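Local structure of fructokinase (Silicibacter sp., 3C8U) at residues Val55-Gly60 with Ile128-Tyr133. The protein is a putative fructose transport system kinase that probably transfers a phosphate group from ATP to fructose. Residues are numbered along the deposited sequence; the frame is centred on the assembly and turned at random.
Sequences VVPMDG and IIEGNY
Val55 and Glu130 meet obliquely across two neighbouring parallel strands, the CG1 methyl of Val55 lying 3.5 Å from Glu130 CD. Glu130 CG sits between its own backbone N and carbonyl carbon (chi1 77°), and from there the chain runs extended, with Val55 CG1 on its flank and Pro57 CG 4.0 Å from Glu130 OE2. The carboxylate thus keeps apolar company within this pair of strands, while its oxygens accept their hydrogen bonds from beyond it: OE1 pairs with Ser39 OG and OE2 with Ser36 OG, both on helix 36-48.

On the other face of the sheet Val56 and Ile129 lie side by side and point the same way. Two bends of the Ile129 chain (chi1 -51°, chi2 -52°) bring its CD1 to 3.6 Å from Val56 CB, against helix 85-97, where Val56 touches Leu91 and Ile129 touches Phe88 and Leu95. Between the two faces runs a parallel ladder: Val56 N donates to Ile128 O at 2.7 Å, Glu130 N to Val56 O, and Met58 N to Glu130 O at 2.9 Å.

Past the ladder, selenomethionine Met58 reaches across the opposite strand's end. Its CG packs 3.5 Å from Gly131 CA, and its CE comes to the ring edge of Tyr133, 4.2 Å from CD2. Asn132 OD1 hydrogen-bonds Lys35 NZ of the probable Walker A motif. Strand 126-131 thus lies between outer strand 53-57 and strand 23-28, which leads into the probable P-loop that its end meets; the order 53-57, 126-131, 23-28, 150-154, 203-205 is the 2-3-1-4-5 arrangement of P-loop kinases.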
loop_
_atom_site.group_PDB
_atom_site.type_symbol
_atom_site.label_atom_id
_atom_site.label_comp_id
_atom_site.label_asym_id
_atom_site.label_seq_id
_atom_site.Cartn_x
_atom_site.Cartn_y
_atom_site.Cartn_z
ATOM N N VAL A 55 7.911 3.908 6.018
ATOM C CA VAL A 55 6.940 3.318 5.098
ATOM C C VAL A 55 6.953 1.797 5.238
ATOM O O VAL A 55 7.995 1.164 5.137
ATOM C CB VAL A 55 7.193 3.744 3.630
ATOM C CG1 VAL A 55 6.143 3.087 2.716
ATOM C CG2 VAL A 55 7.168 5.300 3.492
ATOM N N VAL A 56 5.768 1.241 5.463
ATOM C CA VAL A 56 5.571 -0.209 5.609
ATOM C C VAL A 56 4.693 -0.695 4.438
ATOM O O VAL A 56 3.485 -0.451 4.395
ATOM C CB VAL A 56 4.932 -0.563 6.965
ATOM C CG1 VAL A 56 4.588 -2.120 7.030
ATOM C CG2 VAL A 56 5.828 -0.099 8.143
ATOM N N PRO A 57 5.296 -1.341 3.437
ATOM C CA PRO A 57 4.418 -1.826 2.367
ATOM C C PRO A 57 3.646 -3.091 2.696
ATOM O O PRO A 57 4.122 -3.960 3.444
ATOM C CB PRO A 57 5.402 -2.136 1.240
ATOM C CG PRO A 57 6.644 -1.495 1.623
ATOM C CD PRO A 57 6.705 -1.485 3.068
HETATM N N MSE A 58 2.469 -3.195 2.094
HETATM C CA MSE A 58 1.624 -4.403 2.217
HETATM C C MSE A 58 2.042 -5.548 1.295
HETATM O O MSE A 58 1.621 -6.653 1.485
HETATM C CB MSE A 58 0.120 -4.087 2.088
HETATM C CG MSE A 58 -0.470 -3.914 0.757
HETATM SE SE MSE A 58 -2.485 -4.175 0.721
HETATM C CE MSE A 58 -2.537 -6.038 0.781
ATOM N N ASP A 59 2.938 -5.279 0.363
ATOM C CA ASP A 59 3.256 -6.242 -0.704
ATOM C C ASP A 59 3.852 -7.546 -0.178
ATOM O O ASP A 59 3.767 -8.605 -0.816
ATOM C CB ASP A 59 4.225 -5.634 -1.746
ATOM C CG ASP A 59 3.505 -4.933 -2.879
ATOM O OD1 ASP A 59 2.265 -5.098 -3.030
ATOM O OD2 ASP A 59 4.191 -4.229 -3.648
ATOM N N GLY A 60 4.480 -7.437 0.978
ATOM C CA GLY A 60 5.165 -8.577 1.611
ATOM C C GLY A 60 4.182 -9.661 1.985
ATOM O O GLY A 60 4.556 -10.773 2.353
ATOM N N ILE A 128 3.627 4.583 8.029
ATOM C CA ILE A 128 2.858 4.885 6.844
ATOM C C ILE A 128 2.749 3.562 6.117
ATOM O O ILE A 128 3.732 3.054 5.586
ATOM C CB ILE A 128 3.501 5.915 5.929
ATOM C CG1 ILE A 128 3.690 7.241 6.667
ATOM C CG2 ILE A 128 2.666 6.075 4.628
ATOM C CD1 ILE A 128 4.507 8.181 5.887
ATOM N N ILE A 129 1.539 3.020 6.150
ATOM C CA ILE A 129 1.242 1.708 5.573
ATOM C C ILE A 129 0.754 2.008 4.172
ATOM O O ILE A 129 -0.157 2.799 3.994
ATOM C CB ILE A 129 0.130 0.962 6.347
ATOM C CG1 ILE A 129 0.406 0.902 7.853
ATOM C CG2 ILE A 129 -0.130 -0.462 5.740
ATOM C CD1 ILE A 129 1.733 0.396 8.208
ATOM N N GLU A 130 1.412 1.415 3.179
ATOM C CA GLU A 130 1.088 1.669 1.794
ATOM C C GLU A 130 0.661 0.394 1.097
ATOM O O GLU A 130 1.252 -0.659 1.249
ATOM C CB GLU A 130 2.223 2.414 1.049
ATOM C CG GLU A 130 3.390 1.581 0.664
ATOM C CD GLU A 130 4.391 2.293 -0.217
ATOM O OE1 GLU A 130 4.205 3.486 -0.512
ATOM O OE2 GLU A 130 5.405 1.653 -0.569
ATOM N N GLY A 131 -0.432 0.514 0.360
ATOM C CA GLY A 131 -0.963 -0.622 -0.438
ATOM C C GLY A 131 -2.124 -0.266 -1.334
ATOM O O GLY A 131 -2.609 0.843 -1.339
ATOM N N ASN A 132 -2.621 -1.255 -2.050
ATOM C CA ASN A 132 -3.728 -1.038 -2.969
ATOM C C ASN A 132 -5.103 -1.152 -2.313
ATOM O O ASN A 132 -6.076 -0.636 -2.834
ATOM C CB ASN A 132 -3.600 -2.005 -4.154
ATOM C CG ASN A 132 -2.336 -1.759 -4.955
ATOM O OD1 ASN A 132 -1.944 -0.599 -5.174
ATOM N ND2 ASN A 132 -1.697 -2.817 -5.387
ATOM N N TYR A 133 -5.168 -1.872 -1.188
ATOM C CA TYR A 133 -6.455 -2.266 -0.579
ATOM C C TYR A 133 -6.685 -1.755 0.832
ATOM O O TYR A 133 -7.257 -2.467 1.653
ATOM C CB TYR A 133 -6.611 -3.802 -0.606
ATOM C CG TYR A 133 -6.405 -4.353 -2.001
ATOM C CD1 TYR A 133 -7.267 -4.002 -3.037
ATOM C CD2 TYR A 133 -5.338 -5.184 -2.295
ATOM C CE1 TYR A 133 -7.067 -4.478 -4.325
ATOM C CE2 TYR A 133 -5.135 -5.660 -3.581
ATOM C CZ TYR A 133 -6.000 -5.307 -4.587
ATOM O OH TYR A 133 -5.791 -5.784 -5.870
#